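Local atomic coordinates of uncharacterized protein SPO1766 (Silicibacter pomeroyi, PDB entry 3DNX), a protein that is of unknown function but, resembling the DNA repair protein MmcB and sharing a PDDEXK nuclease-like fold, probably acts on DNA. Residues E33-A38 / I129-T134; L41-M46 / Q73-W78; S61-F66 / E89-L94; Y82-D87 / A97-L102. All blocks are in the same frame, centred on the assembly; numbering follows the deposited sequence.

Contact 1 of 4, residues E33-A38 / I129-T134; sequences EEFVPA and IQKFAT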
loop_
_atom_site.group_PDB
_atom_site.type_symbol
_atom_site.label_atom_id
_atom_site.label_comp_id
_atom_site.label_asym_id
_atom_site.label_seq_id
_atom_site.Cartn_x
_atom_site.Cartn_y
_atom_site.Cartn_z
ATOM N N GLU A 33 -7.060 0.252 7.111
ATOM C CA GLU A 33 -8.031 -0.197 8.062
ATOM C C GLU A 33 -8.151 -1.721 8.137
ATOM O O GLU A 33 -7.894 -2.458 7.169
ATOM C CB GLU A 33 -9.400 0.400 7.720
ATOM C CG GLU A 33 -9.580 1.838 8.063
ATOM C CD GLU A 33 -11.059 2.286 7.917
ATOM O OE1 GLU A 33 -11.994 1.607 8.473
ATOM O OE2 GLU A 33 -11.293 3.332 7.278
ATOM N N GLU A 34 -8.551 -2.191 9.318
ATOM C CA GLU A 34 -8.810 -3.620 9.552
ATOM C C GLU A 34 -7.607 -4.460 9.189
ATOM O O GLU A 34 -7.691 -5.393 8.428
ATOM C CB GLU A 34 -10.040 -4.050 8.763
ATOM C CG GLU A 34 -11.216 -3.159 9.054
ATOM C CD GLU A 34 -12.487 -3.659 8.437
ATOM O OE1 GLU A 34 -12.461 -4.018 7.245
ATOM O OE2 GLU A 34 -13.519 -3.668 9.148
ATOM N N PHE A 35 -6.474 -4.097 9.758
ATOM C CA PHE A 35 -5.234 -4.758 9.513
ATOM C C PHE A 35 -4.969 -5.975 10.416
ATOM O O PHE A 35 -5.145 -5.894 11.637
ATOM C CB PHE A 35 -4.113 -3.780 9.728
ATOM C CG PHE A 35 -2.792 -4.345 9.431
ATOM C CD1 PHE A 35 -1.930 -4.666 10.451
ATOM C CD2 PHE A 35 -2.416 -4.605 8.122
ATOM C CE1 PHE A 35 -0.693 -5.183 10.193
ATOM C CE2 PHE A 35 -1.184 -5.153 7.866
ATOM C CZ PHE A 35 -0.308 -5.428 8.903
ATOM N N VAL A 36 -4.482 -7.052 9.823
ATOM C CA VAL A 36 -4.222 -8.326 10.535
ATOM C C VAL A 36 -2.719 -8.547 10.731
ATOM O O VAL A 36 -2.015 -8.988 9.804
ATOM C CB VAL A 36 -4.818 -9.528 9.814
ATOM C CG1 VAL A 36 -4.426 -10.841 10.515
ATOM C CG2 VAL A 36 -6.317 -9.401 9.719
ATOM N N PRO A 37 -2.205 -8.246 11.932
ATOM C CA PRO A 37 -0.771 -8.444 12.179
ATOM C C PRO A 37 -0.350 -9.895 12.435
ATOM O O PRO A 37 0.834 -10.231 12.293
ATOM C CB PRO A 37 -0.513 -7.550 13.396
ATOM C CG PRO A 37 -1.840 -7.492 14.127
ATOM C CD PRO A 37 -2.913 -7.665 13.095
ATOM N N ALA A 38 -1.307 -10.736 12.811
ATOM C CA ALA A 38 -1.054 -12.128 13.146
ATOM C C ALA A 38 -2.416 -12.786 13.239
ATOM O O ALA A 38 -3.427 -12.106 13.457
ATOM C CB ALA A 38 -0.305 -12.261 14.492
ATOM N N ILE A 129 5.449 -4.226 7.579
ATOM C CA ILE A 129 5.456 -3.307 6.431
ATOM C C ILE A 129 5.078 -4.010 5.117
ATOM O O ILE A 129 4.326 -3.458 4.287
ATOM C CB ILE A 129 6.787 -2.502 6.335
ATOM C CG1 ILE A 129 6.920 -1.632 7.599
ATOM C CG2 ILE A 129 6.852 -1.660 4.977
ATOM C CD1 ILE A 129 8.096 -0.713 7.620
ATOM N N GLN A 130 5.528 -5.243 4.967
ATOM C CA GLN A 130 5.206 -6.060 3.802
ATOM C C GLN A 130 3.702 -6.341 3.763
ATOM O O GLN A 130 3.061 -6.282 2.683
ATOM C CB GLN A 130 6.011 -7.371 3.808
ATOM C CG GLN A 130 5.569 -8.417 2.801
ATOM C CD GLN A 130 6.053 -8.118 1.438
ATOM O OE1 GLN A 130 7.188 -7.682 1.270
ATOM N NE2 GLN A 130 5.226 -8.405 0.429
ATOM N N LYS A 131 3.145 -6.620 4.942
ATOM C CA LYS A 131 1.723 -6.930 5.075
ATOM C C LYS A 131 0.884 -5.703 4.796
ATOM O O LYS A 131 -0.146 -5.796 4.150
ATOM C CB LYS A 131 1.410 -7.464 6.469
ATOM C CG LYS A 131 1.746 -8.910 6.643
ATOM C CD LYS A 131 1.547 -9.388 8.080
ATOM C CE LYS A 131 2.272 -10.729 8.249
ATOM N NZ LYS A 131 1.411 -11.720 8.980
ATOM N N PHE A 132 1.324 -4.568 5.322
ATOM C CA PHE A 132 0.661 -3.301 5.115
ATOM C C PHE A 132 0.625 -2.949 3.618
ATOM O O PHE A 132 -0.449 -2.632 3.072
ATOM C CB PHE A 132 1.395 -2.249 5.922
ATOM C CG PHE A 132 0.833 -0.878 5.817
ATOM C CD1 PHE A 132 0.068 -0.354 6.850
ATOM C CD2 PHE A 132 1.099 -0.069 4.732
ATOM C CE1 PHE A 132 -0.423 0.939 6.772
ATOM C CE2 PHE A 132 0.613 1.215 4.650
ATOM C CZ PHE A 132 -0.170 1.726 5.654
ATOM N N ALA A 133 1.794 -3.018 2.983
ATOM C CA ALA A 133 1.943 -2.818 1.507
ATOM C C ALA A 133 0.960 -3.679 0.719
ATOM O O ALA A 133 0.205 -3.215 -0.138
ATOM C CB ALA A 133 3.368 -3.149 1.068
ATOM N N THR A 134 0.943 -4.939 1.065
ATOM C CA THR A 134 0.080 -5.876 0.410
ATOM C C THR A 134 -1.382 -5.550 0.590
ATOM O O THR A 134 -2.147 -5.624 -0.357
ATOM C CB THR A 134 0.380 -7.276 0.894
ATOM O OG1 THR A 134 1.749 -7.545 0.584
ATOM C CG2 THR A 134 -0.514 -8.273 0.184
#
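The ring of F35 drives its far edge into the helical backbone beside K131, and the two side chains cross at about a right angle. F35 CZ lies 3.6 Å from K131 CB, near the ring plane, while F35 CE2 comes 4.3 Å from F132 CB; a flat apolar ring can slide its edge against the helix backbone where a polar group would need a partner. CG of F35 is anti to the backbone N (chi1 -177°), which carries the ring out from the strand toward the helix. From its CB, which touches F35, the K131 chain runs alongside the loop, CD at 4.0 Å from V36 O, and brings NZ to 3.7 Å from P37 O, so the aliphatic part covers the edge of the core while the ammonium stays near polar surface. On the other side of helix 122-144, I129 packs on I129 of the second subunit. The turn of F35 toward the helix follows a G1 beta bulge, in which E34, with left-handed backbone angles, and F35 both face V43.

Contact 2 of 4, residues L41-M46 / Q73-W78; sequences LRVDVM and QGYLEW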
loop_
_atom_site.group_PDB
_atom_site.type_symbol
_atom_site.label_atom_id
_atom_site.label_comp_id
_atom_site.label_asym_id
_atom_site.label_seq_id
_atom_site.Cartn_x
_atom_site.Cartn_y
_atom_site.Cartn_z
ATOM N N LEU A 41 -5.841 -11.753 15.315
ATOM C CA LEU A 41 -5.896 -10.343 15.694
ATOM C C LEU A 41 -6.281 -9.471 14.514
ATOM O O LEU A 41 -5.957 -9.770 13.371
ATOM C CB LEU A 41 -4.538 -9.859 16.208
ATOM C CG LEU A 41 -4.013 -10.483 17.499
ATOM C CD1 LEU A 41 -2.561 -10.057 17.695
ATOM C CD2 LEU A 41 -4.896 -10.054 18.701
ATOM N N ARG A 42 -6.943 -8.372 14.812
ATOM C CA ARG A 42 -7.229 -7.363 13.805
ATOM C C ARG A 42 -7.233 -5.993 14.446
ATOM O O ARG A 42 -7.806 -5.820 15.528
ATOM C CB ARG A 42 -8.558 -7.631 13.136
ATOM C CG ARG A 42 -8.688 -6.907 11.811
ATOM C CD ARG A 42 -9.987 -7.243 11.129
ATOM N NE ARG A 42 -11.092 -6.699 11.899
ATOM C CZ ARG A 42 -12.373 -6.715 11.532
ATOM N NH1 ARG A 42 -12.742 -7.228 10.350
ATOM N NH2 ARG A 42 -13.290 -6.181 12.355
ATOM N N VAL A 43 -6.540 -5.036 13.833
ATOM C CA VAL A 43 -6.480 -3.704 14.395
ATOM C C VAL A 43 -7.284 -2.742 13.524
ATOM O O VAL A 43 -7.304 -2.863 12.312
ATOM C CB VAL A 43 -5.017 -3.189 14.601
ATOM C CG1 VAL A 43 -4.122 -4.217 15.339
ATOM C CG2 VAL A 43 -4.410 -2.757 13.346
ATOM N N ASP A 44 -7.940 -1.777 14.159
ATOM C CA ASP A 44 -8.881 -0.885 13.455
ATOM C C ASP A 44 -8.189 0.032 12.435
ATOM O O ASP A 44 -8.649 0.154 11.305
ATOM C CB ASP A 44 -9.648 -0.048 14.473
ATOM C CG ASP A 44 -10.539 -0.899 15.381
ATOM O OD1 ASP A 44 -10.947 -2.001 14.958
ATOM O OD2 ASP A 44 -10.819 -0.420 16.501
ATOM N N VAL A 45 -7.085 0.646 12.855
ATOM C CA VAL A 45 -6.243 1.400 11.957
ATOM C C VAL A 45 -4.786 1.060 12.252
ATOM O O VAL A 45 -4.355 1.068 13.412
ATOM C CB VAL A 45 -6.476 2.924 12.070
ATOM C CG1 VAL A 45 -5.481 3.702 11.167
ATOM C CG2 VAL A 45 -7.907 3.269 11.680
HETATM N N MSE A 46 -4.035 0.767 11.183
HETATM C CA MSE A 46 -2.581 0.757 11.274
HETATM C C MSE A 46 -2.029 1.973 10.574
HETATM O O MSE A 46 -2.411 2.231 9.428
HETATM C CB MSE A 46 -1.979 -0.524 10.694
HETATM C CG MSE A 46 -0.410 -0.532 10.838
HETATM SE SE MSE A 46 0.538 -2.051 10.216
HETATM C CE MSE A 46 2.170 -1.185 9.466
ATOM N N GLN A 73 -3.799 -5.244 25.426
ATOM C CA GLN A 73 -2.358 -5.304 25.670
ATOM C C GLN A 73 -1.636 -6.222 24.654
ATOM O O GLN A 73 -0.456 -6.028 24.409
ATOM C CB GLN A 73 -2.038 -5.677 27.098
ATOM C CG GLN A 73 -2.032 -4.438 27.985
ATOM C CD GLN A 73 -2.329 -4.745 29.410
ATOM O OE1 GLN A 73 -1.478 -4.580 30.283
ATOM N NE2 GLN A 73 -3.551 -5.206 29.673
ATOM N N GLY A 74 -2.371 -7.159 24.045
ATOM C CA GLY A 74 -1.838 -8.014 22.980
ATOM C C GLY A 74 -1.486 -7.307 21.693
ATOM O O GLY A 74 -0.714 -7.849 20.875
ATOM N N TYR A 75 -2.042 -6.113 21.486
ATOM C CA TYR A 75 -1.656 -5.305 20.345
ATOM C C TYR A 75 -0.274 -4.667 20.487
ATOM O O TYR A 75 0.338 -4.300 19.495
ATOM C CB TYR A 75 -2.645 -4.183 20.073
ATOM C CG TYR A 75 -4.062 -4.584 19.774
ATOM C CD1 TYR A 75 -5.107 -4.109 20.563
ATOM C CD2 TYR A 75 -4.379 -5.391 18.681
ATOM C CE1 TYR A 75 -6.426 -4.427 20.290
ATOM C CE2 TYR A 75 -5.722 -5.729 18.398
ATOM C CZ TYR A 75 -6.731 -5.248 19.212
ATOM O OH TYR A 75 -8.056 -5.544 18.981
ATOM N N LEU A 76 0.210 -4.524 21.712
ATOM C CA LEU A 76 1.451 -3.787 21.966
ATOM C C LEU A 76 2.696 -4.303 21.226
ATOM O O LEU A 76 3.520 -3.512 20.735
ATOM C CB LEU A 76 1.693 -3.729 23.486
ATOM C CG LEU A 76 0.628 -2.921 24.267
ATOM C CD1 LEU A 76 1.044 -2.681 25.728
ATOM C CD2 LEU A 76 0.335 -1.590 23.559
ATOM N N GLU A 77 2.836 -5.625 21.167
ATOM C CA GLU A 77 3.961 -6.253 20.521
ATOM C C GLU A 77 3.950 -6.109 19.000
ATOM O O GLU A 77 4.893 -6.527 18.334
ATOM C CB GLU A 77 4.042 -7.742 20.910
ATOM C CG GLU A 77 2.869 -8.642 20.467
ATOM C CD GLU A 77 3.240 -10.114 20.552
ATOM O OE1 GLU A 77 4.451 -10.419 20.412
ATOM O OE2 GLU A 77 2.341 -10.966 20.753
ATOM N N TRP A 78 2.890 -5.534 18.448
ATOM C CA TRP A 78 2.761 -5.390 17.000
ATOM C C TRP A 78 2.882 -3.951 16.527
ATOM O O TRP A 78 2.523 -3.671 15.386
ATOM C CB TRP A 78 1.424 -5.973 16.543
ATOM C CG TRP A 78 1.321 -7.410 16.858
ATOM C CD1 TRP A 78 0.542 -7.982 17.815
ATOM C CD2 TRP A 78 2.064 -8.479 16.246
ATOM N NE1 TRP A 78 0.741 -9.349 17.831
ATOM C CE2 TRP A 78 1.669 -9.677 16.880
ATOM C CE3 TRP A 78 3.025 -8.537 15.224
ATOM C CZ2 TRP A 78 2.182 -10.910 16.519
ATOM C CZ3 TRP A 78 3.529 -9.752 14.861
ATOM C CH2 TRP A 78 3.117 -10.934 15.514
HETATM O O HOH W 1 -7.986 -8.383 17.556
#
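Y75 reaches from the 73-78 loop across V43 to the backbone of R42. Its CB lies to one side, and the torsion, with CG anti to the carbonyl carbon (chi1 -60°), turns the ring toward V43. One side of the ring then does the touching. CD2 of Y75 lies 3.6 Å from V43 CG1, the two side chains sliding past each other in opposite directions, and a small branched valine suits the close fit. One atom further out, CE2 of Y75 stands 3.5 Å from R42 O, and L41 CD2 is a looser neighbour of the same atom. At the tip, Y75 OH accepts a hydrogen bond from a water at 3.2 Å, and that water in turn accepts from R42 N at 2.9 Å, tying the hydroxyl to the other segment. The same OH is hydrogen-bonded to D69, so the one polar atom of a buried ring is satisfied. Beside this, L41 crosses W78 at about a right angle and sets CD1 3.4 Å from NE1 of that indole, a nitrogen that is buried here and finds no acceptor. R124 makes a cation-pi contact with W78. The whole lies where the loop between helix 63-68 and strand 81-86 covers the start of strand 43-48, with strands 30-35 and 54-59 on either side of V43.

Contact 3 of 4, residues S61-F66 / E89-L94; sequences SSRADF and EFPAEL. With NA (sodium ion), chain C.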
loop_
_atom_site.group_PDB
_atom_site.type_symbol
_atom_site.label_atom_id
_atom_site.label_comp_id
_atom_site.label_asym_id
_atom_site.label_seq_id
_atom_site.Cartn_x
_atom_site.Cartn_y
_atom_site.Cartn_z
ATOM N N SER A 61 -16.116 3.272 19.615
ATOM C CA SER A 61 -17.219 4.154 19.319
ATOM C C SER A 61 -18.185 4.271 20.507
ATOM O O SER A 61 -19.072 5.141 20.494
ATOM C CB SER A 61 -17.920 3.628 18.082
ATOM O OG SER A 61 -18.350 2.274 18.300
ATOM N N SER A 62 -17.963 3.415 21.524
ATOM C CA SER A 62 -18.812 3.305 22.720
ATOM C C SER A 62 -17.994 2.711 23.868
ATOM O O SER A 62 -17.019 2.023 23.634
ATOM C CB SER A 62 -19.994 2.344 22.453
ATOM O OG SER A 62 -21.241 3.009 22.405
ATOM N N ARG A 63 -18.431 2.928 25.101
ATOM C CA ARG A 63 -17.907 2.171 26.254
ATOM C C ARG A 63 -17.963 0.647 26.089
ATOM O O ARG A 63 -17.031 -0.063 26.484
ATOM C CB ARG A 63 -18.686 2.527 27.504
ATOM C CG ARG A 63 -18.265 3.824 28.091
ATOM C CD ARG A 63 -18.846 3.977 29.448
ATOM N NE ARG A 63 -18.204 3.084 30.416
ATOM C CZ ARG A 63 -18.336 3.197 31.731
ATOM N NH1 ARG A 63 -19.083 4.162 32.246
ATOM N NH2 ARG A 63 -17.724 2.340 32.539
ATOM N N ALA A 64 -19.048 0.140 25.507
ATOM C CA ALA A 64 -19.173 -1.321 25.241
ATOM C C ALA A 64 -18.103 -1.786 24.248
ATOM O O ALA A 64 -17.526 -2.870 24.410
ATOM C CB ALA A 64 -20.541 -1.663 24.726
ATOM N N ASP A 65 -17.818 -0.959 23.239
ATOM C CA ASP A 65 -16.796 -1.274 22.281
ATOM C C ASP A 65 -15.454 -1.453 22.999
ATOM O O ASP A 65 -14.645 -2.324 22.633
ATOM C CB ASP A 65 -16.691 -0.153 21.240
ATOM C CG ASP A 65 -16.122 -0.621 19.934
ATOM O OD1 ASP A 65 -16.284 -1.814 19.580
ATOM O OD2 ASP A 65 -15.525 0.217 19.230
ATOM N N PHE A 66 -15.216 -0.612 24.009
ATOM C CA PHE A 66 -13.949 -0.613 24.758
ATOM C C PHE A 66 -13.924 -1.844 25.670
ATOM O O PHE A 66 -12.911 -2.534 25.779
ATOM C CB PHE A 66 -13.789 0.719 25.548
ATOM C CG PHE A 66 -12.767 0.671 26.625
ATOM C CD1 PHE A 66 -11.448 0.475 26.324
ATOM C CD2 PHE A 66 -13.132 0.839 27.950
ATOM C CE1 PHE A 66 -10.491 0.397 27.350
ATOM C CE2 PHE A 66 -12.181 0.804 28.957
ATOM C CZ PHE A 66 -10.855 0.583 28.643
ATOM N N GLU A 89 -17.786 12.371 23.140
ATOM C CA GLU A 89 -18.818 11.864 24.076
ATOM C C GLU A 89 -18.290 10.713 24.938
ATOM O O GLU A 89 -18.895 10.364 25.938
ATOM C CB GLU A 89 -20.049 11.344 23.330
ATOM C CG GLU A 89 -21.050 12.385 22.865
ATOM C CD GLU A 89 -22.442 11.782 22.670
ATOM O OE1 GLU A 89 -22.651 11.043 21.682
ATOM O OE2 GLU A 89 -23.314 12.029 23.526
ATOM N N PHE A 90 -17.165 10.124 24.534
ATOM C CA PHE A 90 -16.538 9.013 25.267
ATOM C C PHE A 90 -15.909 9.465 26.615
ATOM O O PHE A 90 -15.279 10.527 26.686
ATOM C CB PHE A 90 -15.498 8.324 24.375
ATOM C CG PHE A 90 -14.996 7.011 24.918
ATOM C CD1 PHE A 90 -15.503 5.805 24.441
ATOM C CD2 PHE A 90 -14.041 6.975 25.920
ATOM C CE1 PHE A 90 -15.048 4.577 24.948
ATOM C CE2 PHE A 90 -13.585 5.746 26.455
ATOM C CZ PHE A 90 -14.099 4.546 25.958
ATOM N N PRO A 91 -16.070 8.659 27.696
ATOM C CA PRO A 91 -15.420 8.960 28.995
ATOM C C PRO A 91 -13.923 8.591 28.931
ATOM O O PRO A 91 -13.485 7.540 29.434
ATOM C CB PRO A 91 -16.210 8.063 29.995
ATOM C CG PRO A 91 -16.529 6.910 29.176
ATOM C CD PRO A 91 -16.854 7.414 27.786
ATOM N N ALA A 92 -13.148 9.464 28.280
ATOM C CA ALA A 92 -11.742 9.241 28.008
ATOM C C ALA A 92 -10.857 8.916 29.226
ATOM O O ALA A 92 -9.846 8.224 29.078
ATOM C CB ALA A 92 -11.150 10.498 27.224
ATOM N N GLU A 93 -11.229 9.384 30.411
ATOM C CA GLU A 93 -10.477 9.124 31.651
ATOM C C GLU A 93 -10.423 7.661 32.048
ATOM O O GLU A 93 -9.557 7.250 32.810
ATOM C CB GLU A 93 -11.054 9.932 32.818
ATOM C CG GLU A 93 -10.651 11.428 32.794
ATOM C CD GLU A 93 -11.184 12.276 33.894
ATOM O OE1 GLU A 93 -11.837 11.801 34.895
ATOM O OE2 GLU A 93 -10.948 13.507 33.797
ATOM N N LEU A 94 -11.374 6.897 31.551
ATOM C CA LEU A 94 -11.452 5.448 31.805
ATOM C C LEU A 94 -10.479 4.652 30.968
ATOM O O LEU A 94 -10.253 3.495 31.260
ATOM C CB LEU A 94 -12.880 4.943 31.565
ATOM C CG LEU A 94 -13.937 5.587 32.492
ATOM C CD1 LEU A 94 -15.248 4.796 32.402
ATOM C CD2 LEU A 94 -13.514 5.753 33.980
HETATM NA NA NA C . -14.463 -0.299 17.123
HETATM O O HOH W 2 -15.673 -2.283 17.207
HETATM O O HOH W 3 -14.028 0.047 14.960
HETATM O O HOH W 4 -12.573 -1.508 17.764
#
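F90 enters the contact edge first against the start of helix 63-68. A chi1 of -168° throws its ring away from its own backbone N, so that F90 CE1 lies 3.5 Å from S62 O and F90 CZ 3.9 Å from F66 CB, both near the ring plane; the side chains of F66 and F90 cross at about a right angle. With an alanine here, the edge that fills the space beside S62 and F66 would be gone, which would probably open a gap and leave F66 CB without its partner. P91 follows, the centre of an inverse gamma turn; its CD lies over one face of the F90 ring, and its CG meets R63 CG at 3.7 Å, a rigid ring against the aliphatic part of the arginine. L94 closes the segment. Its CD1 sits over the centre of the R63 guanidinium, 3.5 Å from NH2, a methyl on a flat cation whose N-H groups point outward in its own plane. L94 O is 4.0 Å from CZ of F66, a ring that also meets W84 edge-to-face. Away from the F90 contact, D65 OD2 binds sodium at 2.4 Å. The same oxygen accepts a hydrogen bond from S61 N. E58, C59 and K60 resemble the E-x-K of PDDEXK nucleases, so the ion probably marks the corresponding metal region, though its ligands here are C59 O, D65 and three waters.

Contact 4 of 4, residues Y82-D87 / A97-L102; sequences YFWAVD and AESGLL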
loop_
_atom_site.group_PDB
_atom_site.type_symbol
_atom_site.label_atom_id
_atom_site.label_comp_id
_atom_site.label_asym_id
_atom_site.label_seq_id
_atom_site.Cartn_x
_atom_site.Cartn_y
_atom_site.Cartn_z
ATOM N N TYR A 82 0.936 2.579 20.478
ATOM C CA TYR A 82 -0.470 2.164 20.584
ATOM C C TYR A 82 -1.350 3.294 21.118
ATOM O O TYR A 82 -1.035 3.939 22.159
ATOM C CB TYR A 82 -0.595 0.956 21.528
ATOM C CG TYR A 82 -2.014 0.541 21.716
ATOM C CD1 TYR A 82 -2.627 -0.297 20.813
ATOM C CD2 TYR A 82 -2.757 0.994 22.819
ATOM C CE1 TYR A 82 -3.958 -0.664 20.961
ATOM C CE2 TYR A 82 -4.083 0.652 22.966
ATOM C CZ TYR A 82 -4.662 -0.214 22.049
ATOM O OH TYR A 82 -5.969 -0.590 22.181
ATOM N N PHE A 83 -2.445 3.555 20.394
ATOM C CA PHE A 83 -3.392 4.644 20.680
ATOM C C PHE A 83 -4.812 4.131 20.695
ATOM O O PHE A 83 -5.175 3.192 19.938
ATOM C CB PHE A 83 -3.427 5.740 19.617
ATOM C CG PHE A 83 -2.109 6.421 19.361
ATOM C CD1 PHE A 83 -1.865 7.703 19.806
ATOM C CD2 PHE A 83 -1.124 5.769 18.623
ATOM C CE1 PHE A 83 -0.649 8.334 19.534
ATOM C CE2 PHE A 83 0.076 6.388 18.344
ATOM C CZ PHE A 83 0.325 7.663 18.815
ATOM N N TRP A 84 -5.617 4.787 21.541
ATOM C CA TRP A 84 -7.068 4.764 21.422
ATOM C C TRP A 84 -7.528 5.958 20.609
ATOM O O TRP A 84 -6.870 6.984 20.622
ATOM C CB TRP A 84 -7.729 4.799 22.782
ATOM C CG TRP A 84 -7.284 3.721 23.703
ATOM C CD1 TRP A 84 -6.304 3.813 24.626
ATOM C CD2 TRP A 84 -7.810 2.387 23.790
ATOM N NE1 TRP A 84 -6.183 2.613 25.304
ATOM C CE2 TRP A 84 -7.083 1.721 24.777
ATOM C CE3 TRP A 84 -8.824 1.696 23.113
ATOM C CZ2 TRP A 84 -7.351 0.404 25.131
ATOM C CZ3 TRP A 84 -9.075 0.387 23.447
ATOM C CH2 TRP A 84 -8.344 -0.247 24.431
ATOM N N ALA A 85 -8.623 5.801 19.874
ATOM C CA ALA A 85 -9.312 6.921 19.196
ATOM C C ALA A 85 -10.800 6.829 19.584
ATOM O O ALA A 85 -11.424 5.799 19.408
ATOM C CB ALA A 85 -9.127 6.876 17.668
ATOM N N VAL A 86 -11.319 7.913 20.149
ATOM C CA VAL A 86 -12.693 8.017 20.630
ATOM C C VAL A 86 -13.247 9.380 20.269
ATOM O O VAL A 86 -12.486 10.317 19.938
ATOM C CB VAL A 86 -12.770 7.811 22.165
ATOM C CG1 VAL A 86 -12.213 6.422 22.552
ATOM C CG2 VAL A 86 -12.056 8.929 22.947
ATOM N N ASP A 87 -14.564 9.524 20.346
ATOM C CA ASP A 87 -15.142 10.812 20.105
ATOM C C ASP A 87 -15.254 11.599 21.425
ATOM O O ASP A 87 -14.968 11.085 22.506
ATOM C CB ASP A 87 -16.468 10.674 19.353
ATOM C CG ASP A 87 -17.603 10.101 20.184
ATOM O OD1 ASP A 87 -17.604 10.077 21.460
ATOM O OD2 ASP A 87 -18.575 9.692 19.502
ATOM N N ALA A 97 -4.033 4.698 31.256
ATOM C CA ALA A 97 -3.205 5.885 31.344
ATOM C C ALA A 97 -1.975 5.836 30.448
ATOM O O ALA A 97 -1.517 6.875 29.979
ATOM C CB ALA A 97 -2.767 6.064 32.773
ATOM N N GLU A 98 -1.459 4.632 30.231
ATOM C CA GLU A 98 -0.205 4.373 29.496
ATOM C C GLU A 98 -0.352 4.481 27.979
ATOM O O GLU A 98 0.640 4.589 27.261
ATOM C CB GLU A 98 0.366 2.991 29.873
ATOM C CG GLU A 98 -0.677 1.853 30.106
ATOM C CD GLU A 98 -1.502 2.021 31.403
ATOM O OE1 GLU A 98 -1.061 2.731 32.321
ATOM O OE2 GLU A 98 -2.608 1.468 31.491
ATOM N N SER A 99 -1.588 4.425 27.497
ATOM C CA SER A 99 -1.895 4.498 26.085
ATOM C C SER A 99 -1.887 5.913 25.518
ATOM O O SER A 99 -2.087 6.896 26.219
ATOM C CB SER A 99 -3.276 3.900 25.874
ATOM O OG SER A 99 -3.254 2.545 26.325
ATOM N N GLY A 100 -1.627 6.007 24.230
ATOM C CA GLY A 100 -1.875 7.227 23.492
ATOM C C GLY A 100 -3.366 7.446 23.271
ATOM O O GLY A 100 -4.164 6.531 23.458
ATOM N N LEU A 101 -3.740 8.687 22.919
ATOM C CA LEU A 101 -5.139 9.015 22.769
ATOM C C LEU A 101 -5.366 10.056 21.708
ATOM O O LEU A 101 -4.761 11.150 21.736
ATOM C CB LEU A 101 -5.729 9.509 24.125
ATOM C CG LEU A 101 -7.233 9.892 24.166
ATOM C CD1 LEU A 101 -8.157 8.707 23.844
ATOM C CD2 LEU A 101 -7.641 10.481 25.576
ATOM N N LEU A 102 -6.306 9.752 20.812
ATOM C CA LEU A 102 -6.810 10.722 19.868
ATOM C C LEU A 102 -8.269 10.947 20.140
ATOM O O LEU A 102 -8.995 10.012 20.483
ATOM C CB LEU A 102 -6.684 10.258 18.390
ATOM C CG LEU A 102 -5.295 10.155 17.761
ATOM C CD1 LEU A 102 -4.662 8.860 18.167
ATOM C CD2 LEU A 102 -5.391 10.217 16.278
#
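F83 and L102 meet at the apolar centre, CD1 of the ring 3.4 Å from CD1 of the leucine. G100 lies beside the same ring, where a CB would collide with F83 CD1, so a residue without a side chain fits. A85, whose CB is 4.2 Å from L102 CB, completes this face, and its small methyl packs toward V20 of helix 12-26. On the other face L101 brings CD1 within 4.0 Å of V86 CG2 and close to W84 CB. Between the faces runs a parallel ladder in which W84 bonds twice: its O accepts from L102 N at 2.8 Å, and its N gives to G100 O at 3.0 Å. Y82 O and V86 N extend the ladder at either end. Farther out, the W84 indole lies edge-on to S99, W84 CD1 being 3.3 Å from S99 CB, while Y82 OH sits over the rim of one indole face. Replacing W84 by a serine would remove the indole edge beside S99 and the ring that meets F66 and W72, which would probably leave a gap in that aromatic cluster. The four ladder bonds thus satisfy backbone groups that the two strands turn to each other, while the S99 hydroxyl lies at the edge of the W84 and Y82 rings.

From the N terminus, 33-38 opens contact 1, whose loop closes only at 129-134 and holds the other three. Segment 41-46 opens contact 2 on the neighbouring strand, joined to 33-38 by backbone pairing. Before contact 2 closes at 73-78, segment 61-66 opens contact 3, so contacts 2 and 3 cross. Segment 82-87 then opens contact 4; 89-94 closes contact 3 and 97-102 closes contact 4, a second crossing. Contacts 2 and 4 follow in series but touch through L76 and Y82. Together they tie helix 122-144 to one edge of the sheet, the 73-78 loop to strand 43-48, and the 89-94 loop to helix 63-68, while contact 4 pairs strands 81-86 and 100-104 within the sheet.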